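Local coordinates for putative transcriptional regulator, LysR family (PDB 3OXN), which probably acts as a DNA-binding transcription factor, this chain being its effector-binding (substrate-binding) domain without the helix-turn-helix part, at residues 19-24 against 208-213; 69-74 against 196-201; 91-96 against 187-192; 121-126 against 165-170. All coordinates share one frame; numbering follows the deposited sequence.

Interaction 1 (19-24 against 208-213); sequences QTFTIA and QEWLRS
The indole nitrogen NE1 of Trp210 is hydrogen-bonded to OE1 of Glu44 in helix 28-44, and the far side of the same ring reaches the strand: Trp210 CZ3 lies 4.1 Å from CZ of Phe21, the two side chains crossing at about a right angle. Phe21 is the centre of the contact. With CG beside the backbone N and anti to the carbonyl carbon (chi1 -56°), its ring is directed at the helix and slides past Leu211 in the opposite direction, and Leu211 CD1 lies 3.4 Å from Phe21 CD2. Leu211 CD1 also meets Ile23 CD1, tip to tip, at 3.6 Å. This is helix-on-sheet packing in an alpha/beta subdomain: helix 206-227 lies across strand 20-25, their short axes 10.8 Å apart at 54°, and Phe21 and Ile23 supply the sheet's side of the apolar layer. Toward the start of the helix the packing turns polar. Gln208, bent at chi2, brings its amide alongside Phe21, with OE1 at the ring edge in its plane, 3.9 Å from Phe21 CD2, and the amide plane 72° from that of the ring. Gln208 NE2 comes to 3.7 Å from NE2 of Gln19, whose extended chain crosses it at about a right angle. No hydrogen bond joins strand and helix here, and Ala207 adds to the packing against both Gln19 and Phe21.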
loop_
_atom_site.group_PDB
_atom_site.type_symbol
_atom_site.label_atom_id
_atom_site.label_comp_id
_atom_site.label_asym_id
_atom_site.label_seq_id
_atom_site.Cartn_x
_atom_site.Cartn_y
_atom_site.Cartn_z
ATOM N N GLN A 19 20.282 -12.343 8.698
ATOM C CA GLN A 19 20.104 -10.951 9.031
ATOM C C GLN A 19 18.850 -10.409 8.384
ATOM O O GLN A 19 18.456 -10.837 7.311
ATOM C CB GLN A 19 21.316 -10.189 8.521
ATOM C CG GLN A 19 21.117 -8.702 8.370
ATOM C CD GLN A 19 22.404 -8.027 7.976
ATOM O OE1 GLN A 19 23.487 -8.628 8.061
ATOM N NE2 GLN A 19 22.305 -6.772 7.548
ATOM N N THR A 20 18.212 -9.454 9.035
ATOM C CA THR A 20 17.036 -8.836 8.429
ATOM C C THR A 20 17.342 -7.496 7.725
ATOM O O THR A 20 18.188 -6.711 8.150
ATOM C CB THR A 20 15.858 -8.707 9.423
ATOM O OG1 THR A 20 15.196 -7.463 9.195
ATOM C CG2 THR A 20 16.355 -8.760 10.854
ATOM N N PHE A 21 16.654 -7.255 6.622
ATOM C CA PHE A 21 16.898 -6.060 5.848
ATOM C C PHE A 21 15.659 -5.202 5.910
ATOM O O PHE A 21 14.540 -5.696 5.768
ATOM C CB PHE A 21 17.241 -6.419 4.397
ATOM C CG PHE A 21 18.421 -7.354 4.268
ATOM C CD1 PHE A 21 18.266 -8.722 4.454
ATOM C CD2 PHE A 21 19.680 -6.864 3.986
ATOM C CE1 PHE A 21 19.339 -9.574 4.361
ATOM C CE2 PHE A 21 20.756 -7.721 3.890
ATOM C CZ PHE A 21 20.579 -9.082 4.080
ATOM N N THR A 22 15.869 -3.917 6.169
ATOM C CA THR A 22 14.812 -2.936 6.103
ATOM C C THR A 22 14.872 -2.266 4.740
ATOM O O THR A 22 15.879 -1.668 4.375
ATOM C CB THR A 22 15.002 -1.866 7.176
ATOM O OG1 THR A 22 15.111 -2.505 8.449
ATOM C CG2 THR A 22 13.832 -0.884 7.186
ATOM N N ILE A 23 13.784 -2.369 3.995
ATOM C CA ILE A 23 13.655 -1.672 2.732
ATOM C C ILE A 23 12.526 -0.679 2.826
ATOM O O ILE A 23 11.379 -1.077 2.981
ATOM C CB ILE A 23 13.283 -2.647 1.617
ATOM C CG1 ILE A 23 14.283 -3.802 1.574
ATOM C CG2 ILE A 23 13.212 -1.911 0.287
ATOM C CD1 ILE A 23 15.665 -3.360 1.191
ATOM N N ALA A 24 12.836 0.606 2.740
ATOM C CA ALA A 24 11.786 1.627 2.666
ATOM C C ALA A 24 11.335 1.733 1.222
ATOM O O ALA A 24 12.143 2.013 0.330
ATOM C CB ALA A 24 12.298 2.977 3.166
ATOM N N GLN A 208 24.729 -5.849 2.443
ATOM C CA GLN A 208 24.046 -4.802 1.697
ATOM C C GLN A 208 24.519 -4.767 0.240
ATOM O O GLN A 208 23.711 -4.578 -0.670
ATOM C CB GLN A 208 24.223 -3.431 2.366
ATOM C CG GLN A 208 23.725 -3.335 3.818
ATOM C CD GLN A 208 22.227 -3.635 3.990
ATOM O OE1 GLN A 208 21.446 -3.526 3.042
ATOM N NE2 GLN A 208 21.828 -4.009 5.210
ATOM N N GLU A 209 25.816 -4.949 0.004
ATOM C CA GLU A 209 26.305 -4.995 -1.369
ATOM C C GLU A 209 25.649 -6.178 -2.045
ATOM O O GLU A 209 25.450 -6.180 -3.254
ATOM C CB GLU A 209 27.824 -5.139 -1.434
ATOM C CG GLU A 209 28.628 -3.904 -1.063
ATOM C CD GLU A 209 30.112 -4.226 -0.841
ATOM O OE1 GLU A 209 30.470 -5.428 -0.847
ATOM O OE2 GLU A 209 30.921 -3.281 -0.661
ATOM N N TRP A 210 25.302 -7.192 -1.264
ATOM C CA TRP A 210 24.672 -8.377 -1.829
ATOM C C TRP A 210 23.199 -8.122 -2.133
ATOM O O TRP A 210 22.731 -8.402 -3.233
ATOM C CB TRP A 210 24.833 -9.595 -0.905
ATOM C CG TRP A 210 23.942 -10.734 -1.302
ATOM C CD1 TRP A 210 24.204 -11.679 -2.233
ATOM C CD2 TRP A 210 22.627 -11.015 -0.807
ATOM N NE1 TRP A 210 23.143 -12.542 -2.351
ATOM C CE2 TRP A 210 22.157 -12.159 -1.481
ATOM C CE3 TRP A 210 21.794 -10.411 0.151
ATOM C CZ2 TRP A 210 20.906 -12.720 -1.239
ATOM C CZ3 TRP A 210 20.546 -10.970 0.398
ATOM C CH2 TRP A 210 20.115 -12.113 -0.293
ATOM N N LEU A 211 22.475 -7.594 -1.150
ATOM C CA LEU A 211 21.057 -7.264 -1.320
ATOM C C LEU A 211 20.847 -6.416 -2.564
ATOM O O LEU A 211 20.001 -6.727 -3.400
ATOM C CB LEU A 211 20.507 -6.507 -0.096
ATOM C CG LEU A 211 18.997 -6.527 0.210
ATOM C CD1 LEU A 211 18.611 -5.358 1.090
ATOM C CD2 LEU A 211 18.152 -6.511 -1.040
ATOM N N ARG A 212 21.615 -5.341 -2.671
ATOM C CA ARG A 212 21.459 -4.422 -3.779
ATOM C C ARG A 212 21.565 -5.127 -5.133
ATOM O O ARG A 212 20.734 -4.912 -6.031
ATOM C CB ARG A 212 22.463 -3.288 -3.661
ATOM C CG ARG A 212 22.250 -2.485 -2.426
ATOM C CD ARG A 212 22.779 -1.086 -2.589
ATOM N NE ARG A 212 24.223 -1.040 -2.451
ATOM C CZ ARG A 212 24.856 -1.191 -1.295
ATOM N NH1 ARG A 212 24.163 -1.405 -0.187
ATOM N NH2 ARG A 212 26.176 -1.134 -1.247
ATOM N N SER A 213 22.566 -5.995 -5.255
ATOM C CA SER A 213 22.812 -6.726 -6.496
ATOM C C SER A 213 21.694 -7.702 -6.880
ATOM O O SER A 213 21.366 -7.846 -8.069
ATOM C CB SER A 213 24.157 -7.456 -6.434
ATOM O OG SER A 213 24.365 -7.982 -5.140
#

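Interaction 2 (69-74 against 196-201); sequences ADLAIC and MIWHAR
Strands 71-74 and 194-199 are antiparallel neighbours in the mixed five-stranded sheet of one alpha/beta subdomain, where the later strand returns from the other subdomain and inserts between 71-74 and 83-89, as in the type 2 periplasmic-binding-protein fold. Ala72 and Ile197 form a hydrogen-bonded pair: Ala72 N donates to Ile197 O at 2.6 Å, and Ile197 N donates to Ala72 O at 2.5 Å. Ile73 and selenomethionine Met196 make the adjoining non-hydrogen-bonded pair. On the Ala72 face, Ala72 CB lies 3.9 Å from Ile197 CB. Cys74 SG is 4.4 Å from Ile197 CG1, and Leu60 and Leu64 of helix 60-65 pack on Ala72 there. Leu71 bridges to two residues of the partner strand. Its CG is anti to the backbone N (chi1 178°), which carries Leu71 CD1 across to lie 3.5 Å from Met196 CB and 3.6 Å from Trp198 CE3, while Leu71 CD2 approaches the selenium of Met196. The indole of Trp198 receives the guanidinium of Arg212 from helix 206-227 in a cation-pi contact. Asp70 OD2 makes a weak hydrogen bond with Thr22 N. The two backbone bonds satisfy the buried N-H and C=O groups of Ala72 and Ile197, while the side chains beside them meet through apolar contacts.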
loop_
_atom_site.group_PDB
_atom_site.type_symbol
_atom_site.label_atom_id
_atom_site.label_comp_id
_atom_site.label_asym_id
_atom_site.label_seq_id
_atom_site.Cartn_x
_atom_site.Cartn_y
_atom_site.Cartn_z
ATOM N N ALA A 69 16.579 2.296 7.932
ATOM C CA ALA A 69 16.292 1.763 6.607
ATOM C C ALA A 69 17.599 1.360 5.920
ATOM O O ALA A 69 18.513 2.165 5.805
ATOM C CB ALA A 69 15.539 2.784 5.778
ATOM N N ASP A 70 17.697 0.107 5.490
ATOM C CA ASP A 70 18.930 -0.372 4.869
ATOM C C ASP A 70 19.076 0.155 3.446
ATOM O O ASP A 70 20.152 0.594 3.044
ATOM C CB ASP A 70 19.011 -1.902 4.897
ATOM C CG ASP A 70 19.522 -2.430 6.228
ATOM O OD1 ASP A 70 20.319 -1.717 6.884
ATOM O OD2 ASP A 70 19.141 -3.562 6.613
ATOM N N LEU A 71 17.968 0.136 2.711
ATOM C CA LEU A 71 17.915 0.543 1.312
ATOM C C LEU A 71 16.561 1.201 1.051
ATOM O O LEU A 71 15.548 0.835 1.655
ATOM C CB LEU A 71 18.058 -0.698 0.425
ATOM C CG LEU A 71 17.998 -0.577 -1.094
ATOM C CD1 LEU A 71 19.181 0.200 -1.640
ATOM C CD2 LEU A 71 17.950 -1.970 -1.698
ATOM N N ALA A 72 16.530 2.174 0.154
ATOM C CA ALA A 72 15.266 2.764 -0.256
ATOM C C ALA A 72 15.071 2.526 -1.749
ATOM O O ALA A 72 15.999 2.741 -2.534
ATOM C CB ALA A 72 15.260 4.247 0.058
ATOM N N ILE A 73 13.884 2.069 -2.149
ATOM C CA ILE A 73 13.565 2.010 -3.579
ATOM C C ILE A 73 12.435 2.984 -3.966
ATOM O O ILE A 73 11.284 2.808 -3.549
ATOM C CB ILE A 73 13.195 0.595 -4.037
ATOM C CG1 ILE A 73 14.299 -0.398 -3.644
ATOM C CG2 ILE A 73 12.920 0.597 -5.548
ATOM C CD1 ILE A 73 13.923 -1.889 -3.810
ATOM N N CYS A 74 12.765 4.003 -4.758
ATOM C CA CYS A 74 11.788 4.998 -5.156
ATOM C C CYS A 74 12.315 5.882 -6.265
ATOM O O CYS A 74 13.355 5.620 -6.837
ATOM C CB CYS A 74 11.477 5.899 -3.971
ATOM S SG CYS A 74 12.846 7.011 -3.521
HETATM N N MSE A 196 17.599 2.704 -6.401
HETATM C CA MSE A 196 17.863 2.279 -5.044
HETATM C C MSE A 196 18.562 3.433 -4.380
HETATM O O MSE A 196 19.323 4.146 -5.029
HETATM C CB MSE A 196 18.785 1.084 -5.031
HETATM C CG MSE A 196 18.158 -0.202 -5.491
HETATM SE SE MSE A 196 19.518 -1.630 -5.449
HETATM C CE MSE A 196 20.863 -0.828 -6.618
ATOM N N ILE A 197 18.302 3.627 -3.096
ATOM C CA ILE A 197 19.003 4.652 -2.350
ATOM C C ILE A 197 19.480 4.066 -1.044
ATOM O O ILE A 197 18.746 3.332 -0.393
ATOM C CB ILE A 197 18.102 5.872 -2.072
ATOM C CG1 ILE A 197 17.191 6.166 -3.273
ATOM C CG2 ILE A 197 18.946 7.092 -1.690
ATOM C CD1 ILE A 197 17.865 6.876 -4.407
ATOM N N TRP A 198 20.710 4.382 -0.656
ATOM C CA TRP A 198 21.225 3.908 0.620
ATOM C C TRP A 198 22.261 4.844 1.236
ATOM O O TRP A 198 22.846 5.685 0.559
ATOM C CB TRP A 198 21.788 2.483 0.498
ATOM C CG TRP A 198 22.981 2.378 -0.393
ATOM C CD1 TRP A 198 24.278 2.405 -0.011
ATOM C CD2 TRP A 198 22.984 2.237 -1.820
ATOM N NE1 TRP A 198 25.094 2.285 -1.103
ATOM C CE2 TRP A 198 24.318 2.180 -2.232
ATOM C CE3 TRP A 198 21.977 2.143 -2.793
ATOM C CZ2 TRP A 198 24.689 2.044 -3.568
ATOM C CZ3 TRP A 198 22.343 2.008 -4.124
ATOM C CH2 TRP A 198 23.686 1.960 -4.498
ATOM N N HIS A 199 22.477 4.664 2.536
ATOM C CA HIS A 199 23.473 5.420 3.283
ATOM C C HIS A 199 24.894 4.927 2.965
ATOM O O HIS A 199 25.111 3.735 2.769
ATOM C CB HIS A 199 23.187 5.277 4.783
ATOM C CG HIS A 199 23.766 6.370 5.635
ATOM N ND1 HIS A 199 25.073 6.354 6.082
ATOM C CD2 HIS A 199 23.204 7.482 6.162
ATOM C CE1 HIS A 199 25.293 7.420 6.832
ATOM N NE2 HIS A 199 24.176 8.121 6.900
ATOM N N ALA A 200 25.855 5.846 2.912
ATOM C CA ALA A 200 27.255 5.471 2.789
ATOM C C ALA A 200 27.564 4.343 3.772
ATOM O O ALA A 200 28.319 3.413 3.466
ATOM C CB ALA A 200 28.135 6.663 3.066
ATOM N N ARG A 201 26.956 4.429 4.949
ATOM C CA ARG A 201 27.111 3.420 5.999
ATOM C C ARG A 201 26.784 1.983 5.559
ATOM O O ARG A 201 27.188 1.021 6.221
ATOM C CB ARG A 201 26.262 3.804 7.220
ATOM C CG ARG A 201 25.465 2.647 7.814
ATOM C CD ARG A 201 24.042 3.093 8.168
ATOM N NE ARG A 201 24.073 4.208 9.108
ATOM C CZ ARG A 201 23.002 4.849 9.567
ATOM N NH1 ARG A 201 21.783 4.486 9.158
ATOM N NH2 ARG A 201 23.158 5.859 10.432
#

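Interaction 3 (91-96 against 187-192); sequences VGVLCL and FQFTPF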
loop_
_atom_site.group_PDB
_atom_site.type_symbol
_atom_site.label_atom_id
_atom_site.label_comp_id
_atom_site.label_asym_id
_atom_site.label_seq_id
_atom_site.Cartn_x
_atom_site.Cartn_y
_atom_site.Cartn_z
ATOM N N VAL A 91 10.462 3.622 -15.170
ATOM C CA VAL A 91 9.010 3.560 -15.030
ATOM C C VAL A 91 8.284 4.518 -15.967
ATOM O O VAL A 91 8.626 5.700 -16.054
ATOM C CB VAL A 91 8.565 3.906 -13.614
ATOM C CG1 VAL A 91 7.174 3.345 -13.359
ATOM C CG2 VAL A 91 9.559 3.368 -12.607
ATOM N N GLY A 92 7.279 3.998 -16.664
ATOM C CA GLY A 92 6.403 4.826 -17.474
ATOM C C GLY A 92 4.985 4.751 -16.940
ATOM O O GLY A 92 4.682 3.882 -16.119
ATOM N N VAL A 93 4.117 5.650 -17.407
ATOM C CA VAL A 93 2.735 5.712 -16.911
ATOM C C VAL A 93 1.683 5.226 -17.923
ATOM O O VAL A 93 1.801 5.475 -19.119
ATOM C CB VAL A 93 2.387 7.120 -16.353
ATOM C CG1 VAL A 93 0.934 7.455 -16.587
ATOM C CG2 VAL A 93 2.698 7.169 -14.883
ATOM N N LEU A 94 0.661 4.526 -17.437
ATOM C CA LEU A 94 -0.316 3.899 -18.313
ATOM C C LEU A 94 -1.716 4.050 -17.700
ATOM O O LEU A 94 -1.841 4.305 -16.512
ATOM C CB LEU A 94 0.049 2.424 -18.474
ATOM C CG LEU A 94 0.211 1.843 -19.883
ATOM C CD1 LEU A 94 1.049 2.747 -20.784
ATOM C CD2 LEU A 94 0.815 0.447 -19.811
ATOM N N CYS A 95 -2.766 3.898 -18.500
ATOM C CA CYS A 95 -4.136 4.036 -18.011
ATOM C C CYS A 95 -4.880 2.714 -17.929
ATOM O O CYS A 95 -4.617 1.794 -18.704
ATOM C CB CYS A 95 -4.915 4.993 -18.898
ATOM S SG CYS A 95 -4.235 6.625 -18.774
ATOM N N LEU A 96 -5.826 2.637 -17.002
ATOM C CA LEU A 96 -6.622 1.441 -16.799
ATOM C C LEU A 96 -8.086 1.822 -16.873
ATOM O O LEU A 96 -8.529 2.713 -16.150
ATOM C CB LEU A 96 -6.313 0.849 -15.424
ATOM C CG LEU A 96 -5.431 -0.398 -15.217
ATOM C CD1 LEU A 96 -4.510 -0.700 -16.389
ATOM C CD2 LEU A 96 -4.644 -0.295 -13.907
ATOM N N PHE A 187 -0.844 11.525 -24.575
ATOM C CA PHE A 187 0.112 12.605 -24.759
ATOM C C PHE A 187 1.549 12.130 -24.640
ATOM O O PHE A 187 1.813 10.985 -24.271
ATOM C CB PHE A 187 -0.163 13.780 -23.808
ATOM C CG PHE A 187 -0.214 13.400 -22.355
ATOM C CD1 PHE A 187 0.944 13.364 -21.590
ATOM C CD2 PHE A 187 -1.421 13.099 -21.743
ATOM C CE1 PHE A 187 0.889 13.033 -20.235
ATOM C CE2 PHE A 187 -1.481 12.766 -20.382
ATOM C CZ PHE A 187 -0.328 12.734 -19.632
ATOM N N GLN A 188 2.474 13.015 -24.988
ATOM C CA GLN A 188 3.881 12.697 -24.904
ATOM C C GLN A 188 4.266 12.817 -23.455
ATOM O O GLN A 188 4.075 13.869 -22.840
ATOM C CB GLN A 188 4.722 13.662 -25.744
ATOM C CG GLN A 188 6.152 13.169 -25.993
ATOM C CD GLN A 188 7.181 14.297 -25.992
ATOM O OE1 GLN A 188 6.888 15.426 -26.403
ATOM N NE2 GLN A 188 8.394 13.995 -25.518
ATOM N N PHE A 189 4.784 11.727 -22.909
ATOM C CA PHE A 189 5.228 11.682 -21.525
ATOM C C PHE A 189 6.438 10.772 -21.482
ATOM O O PHE A 189 6.385 9.627 -21.936
ATOM C CB PHE A 189 4.122 11.147 -20.610
ATOM C CG PHE A 189 4.500 11.110 -19.158
ATOM C CD1 PHE A 189 4.486 12.269 -18.396
ATOM C CD2 PHE A 189 4.865 9.916 -18.554
ATOM C CE1 PHE A 189 4.847 12.245 -17.073
ATOM C CE2 PHE A 189 5.222 9.877 -17.221
ATOM C CZ PHE A 189 5.212 11.052 -16.476
ATOM N N THR A 190 7.532 11.289 -20.941
ATOM C CA THR A 190 8.812 10.605 -21.017
ATOM C C THR A 190 9.123 9.878 -19.706
ATOM O O THR A 190 9.290 10.505 -18.663
ATOM C CB THR A 190 9.939 11.602 -21.392
ATOM O OG1 THR A 190 9.493 12.452 -22.468
ATOM C CG2 THR A 190 11.195 10.855 -21.818
ATOM N N PRO A 191 9.190 8.541 -19.760
ATOM C CA PRO A 191 9.497 7.719 -18.584
ATOM C C PRO A 191 10.476 8.381 -17.602
ATOM O O PRO A 191 11.533 8.889 -18.007
ATOM C CB PRO A 191 10.129 6.463 -19.204
ATOM C CG PRO A 191 9.403 6.314 -20.498
ATOM C CD PRO A 191 9.052 7.723 -20.979
ATOM N N PHE A 192 10.096 8.383 -16.324
ATOM C CA PHE A 192 10.989 8.766 -15.244
ATOM C C PHE A 192 11.757 7.529 -14.874
ATOM O O PHE A 192 11.448 6.452 -15.379
ATOM C CB PHE A 192 10.213 9.299 -14.031
ATOM C CG PHE A 192 9.098 8.395 -13.529
ATOM C CD1 PHE A 192 9.342 7.429 -12.563
ATOM C CD2 PHE A 192 7.795 8.564 -13.961
ATOM C CE1 PHE A 192 8.300 6.616 -12.062
ATOM C CE2 PHE A 192 6.754 7.752 -13.466
ATOM C CZ PHE A 192 7.010 6.779 -12.518
#
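The backbones come closest at Gly92 and Pro191, CA to CA 4.4 Å, just before strand 93-98 begins. Both segments belong to the crossovers between the two alpha/beta subdomains of this LysR effector-binding fold: Val91 and Gly92 lie just after strand 83-89 and lead into strand 93-98, while 187-192 is on the return path from strand 180-183 to strand 194-199. Pro191 CB packs 3.6 Å from Val91 O. Phe192 brings its aromatic ring back against the first crossover, its CG set between the backbone N and the carbonyl carbon (chi1 52°). The valine side chain of Val91 lies against this ring at a slant, though too close in the model for its detail to be trusted. Val93 CG2 is at the ring edge, 4.3 Å from Phe192 CE2, and Val93 CB is 4.0 Å from Phe189 CE2. The phenylalanine rings also reach helix 125-134, Phe192 touching Val127 and Leu130, and Phe189 touching Ile131. The carbonyl of Val91 takes one face of Phe192, with its O over the ring centre, 3.6 Å above the plane.

Interaction 4 (121-126 against 165-170); sequences IAISDG and TVPADL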
loop_
_atom_site.group_PDB
_atom_site.type_symbol
_atom_site.label_atom_id
_atom_site.label_comp_id
_atom_site.label_asym_id
_atom_site.label_seq_id
_atom_site.Cartn_x
_atom_site.Cartn_y
_atom_site.Cartn_z
ATOM N N ILE A 121 -3.583 6.327 -9.263
ATOM C CA ILE A 121 -3.127 5.320 -8.320
ATOM C C ILE A 121 -1.608 5.196 -8.292
ATOM O O ILE A 121 -0.967 5.370 -9.317
ATOM C CB ILE A 121 -3.781 3.967 -8.644
ATOM C CG1 ILE A 121 -5.211 3.967 -8.120
ATOM C CG2 ILE A 121 -2.984 2.815 -8.046
ATOM C CD1 ILE A 121 -5.287 4.463 -6.696
ATOM N N ALA A 122 -1.048 4.962 -7.104
ATOM C CA ALA A 122 0.344 4.530 -6.903
ATOM C C ALA A 122 1.419 5.426 -7.500
ATOM O O ALA A 122 2.573 5.009 -7.647
ATOM C CB ALA A 122 0.520 3.105 -7.397
ATOM N N ILE A 123 1.029 6.648 -7.841
ATOM C CA ILE A 123 1.903 7.627 -8.468
ATOM C C ILE A 123 2.432 8.552 -7.397
ATOM O O ILE A 123 1.649 9.164 -6.668
ATOM C CB ILE A 123 1.094 8.510 -9.422
ATOM C CG1 ILE A 123 0.615 7.704 -10.636
ATOM C CG2 ILE A 123 1.884 9.746 -9.812
ATOM C CD1 ILE A 123 1.703 7.337 -11.650
ATOM N N SER A 124 3.747 8.688 -7.289
ATOM C CA SER A 124 4.295 9.639 -6.327
ATOM C C SER A 124 3.982 11.096 -6.707
ATOM O O SER A 124 3.795 11.413 -7.880
ATOM C CB SER A 124 5.791 9.448 -6.216
ATOM O OG SER A 124 6.395 9.634 -7.475
ATOM N N ASP A 125 3.914 11.979 -5.713
ATOM C CA ASP A 125 3.795 13.420 -5.954
ATOM C C ASP A 125 4.789 13.908 -7.016
ATOM O O ASP A 125 4.413 14.589 -7.973
ATOM C CB ASP A 125 4.026 14.198 -4.650
ATOM C CG ASP A 125 2.981 13.888 -3.580
ATOM O OD1 ASP A 125 1.790 14.257 -3.746
ATOM O OD2 ASP A 125 3.358 13.283 -2.555
ATOM N N GLY A 126 6.062 13.578 -6.830
ATOM C CA GLY A 126 7.099 13.955 -7.776
ATOM C C GLY A 126 6.781 13.547 -9.208
ATOM O O GLY A 126 7.040 14.304 -10.156
ATOM N N THR A 165 -5.047 6.277 -13.826
ATOM C CA THR A 165 -3.638 6.397 -14.206
ATOM C C THR A 165 -2.750 5.657 -13.220
ATOM O O THR A 165 -2.990 5.694 -12.023
ATOM C CB THR A 165 -3.178 7.846 -14.258
ATOM O OG1 THR A 165 -3.934 8.557 -15.250
ATOM C CG2 THR A 165 -1.694 7.889 -14.593
ATOM N N VAL A 166 -1.721 4.986 -13.721
ATOM C CA VAL A 166 -0.861 4.147 -12.884
ATOM C C VAL A 166 0.474 3.955 -13.568
ATOM O O VAL A 166 0.543 4.007 -14.800
ATOM C CB VAL A 166 -1.431 2.731 -12.725
ATOM C CG1 VAL A 166 -2.472 2.673 -11.640
ATOM C CG2 VAL A 166 -1.968 2.233 -14.051
ATOM N N PRO A 167 1.537 3.700 -12.779
ATOM C CA PRO A 167 2.820 3.294 -13.366
ATOM C C PRO A 167 2.599 2.103 -14.304
ATOM O O PRO A 167 1.886 1.171 -13.918
ATOM C CB PRO A 167 3.648 2.868 -12.145
ATOM C CG PRO A 167 3.046 3.560 -11.014
ATOM C CD PRO A 167 1.572 3.666 -11.307
ATOM N N ALA A 168 3.196 2.140 -15.496
ATOM C CA ALA A 168 2.957 1.144 -16.545
ATOM C C ALA A 168 2.858 -0.314 -16.084
ATOM O O ALA A 168 1.871 -0.995 -16.378
ATOM C CB ALA A 168 4.018 1.266 -17.612
ATOM N N ASP A 169 3.886 -0.781 -15.371
ATOM C CA ASP A 169 4.049 -2.202 -15.045
ATOM C C ASP A 169 2.902 -2.693 -14.194
ATOM O O ASP A 169 2.532 -3.869 -14.244
ATOM C CB ASP A 169 5.365 -2.464 -14.297
ATOM C CG ASP A 169 6.519 -1.596 -14.789
ATOM O OD1 ASP A 169 7.634 -2.142 -14.936
ATOM O OD2 ASP A 169 6.324 -0.368 -15.012
ATOM N N LEU A 170 2.357 -1.781 -13.396
ATOM C CA LEU A 170 1.261 -2.102 -12.497
ATOM C C LEU A 170 -0.028 -2.274 -13.283
ATOM O O LEU A 170 -0.784 -3.212 -13.045
ATOM C CB LEU A 170 1.082 -1.012 -11.445
ATOM C CG LEU A 170 -0.058 -1.365 -10.497
ATOM C CD1 LEU A 170 0.150 -2.767 -9.946
ATOM C CD2 LEU A 170 -0.162 -0.368 -9.378
#
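The puckered pyrrolidine ring of Pro167 is the nearest thing to a flat group here, with no aromatic ring taking part. Over one of its sides lies the Ile123 methyl, CD1 to Pro167 CD 3.7 Å, the two side chains sliding past each other in opposite directions. Along its CD-CG border come two backbone oxygens, Ile121 O at 3.6 Å from Pro167 CD and Ala122 O at 3.7 Å from Pro167 CG, together with the Ala122 methyl. Beyond the ring, Leu170 is brought round by the first turn of helix 168-177, and with CG anti to the backbone N (chi1 -179°) it places CD2 4.1 Å from Ala122 CB. The backbone is tied by one bond, Ile121 N to Thr165 O at 2.9 Å, nearly straight (164° at the hydrogen) and almost along the C=O axis. Ile121 and Val166 lie side by side and point the same way, Ile121 CB to Val166 CG1 3.5 Å. After this bond Ala122 takes a left-handed conformation (phi 56°), and Ile123 beyond it packs against Pro167. Thr165 sends its hydroxyl to OH of Tyr113. Ser124 and Pro167 stand at N-cap positions; Ser124 OG weakly caps Val127 N, and Asp125 forms a salt bridge with Arg146. Parallel strands leading into helices, 163-167 directly and 117-120 through a short loop, fit the Rossmann-like alpha/beta subdomains of LysR effector-binding domains, where such helix starts probably border the cleft between the subdomains.

From the N terminus, strand 20-25 meets helix 206-227 near the end of the chain, and interaction 1 closes that outermost loop. Interaction 2 (69-74 with 196-201) is nested inside it, interaction 3 (91-96 with 187-192) inside interaction 2, and interaction 4 (121-126 with 165-170) is innermost; none cross. Interactions 1 and 2 share one sheet, where Thr22 and Ala24 probably hydrogen-bond to Asp70 and Leu71. Interactions 3 and 4 share the other, where Leu94 probably hydrogen-bonds to Val166. The centres within each pair are 9 Å apart. Between the pairs, 187-192 runs on toward 196-201, carrying the chain back to the first subdomain.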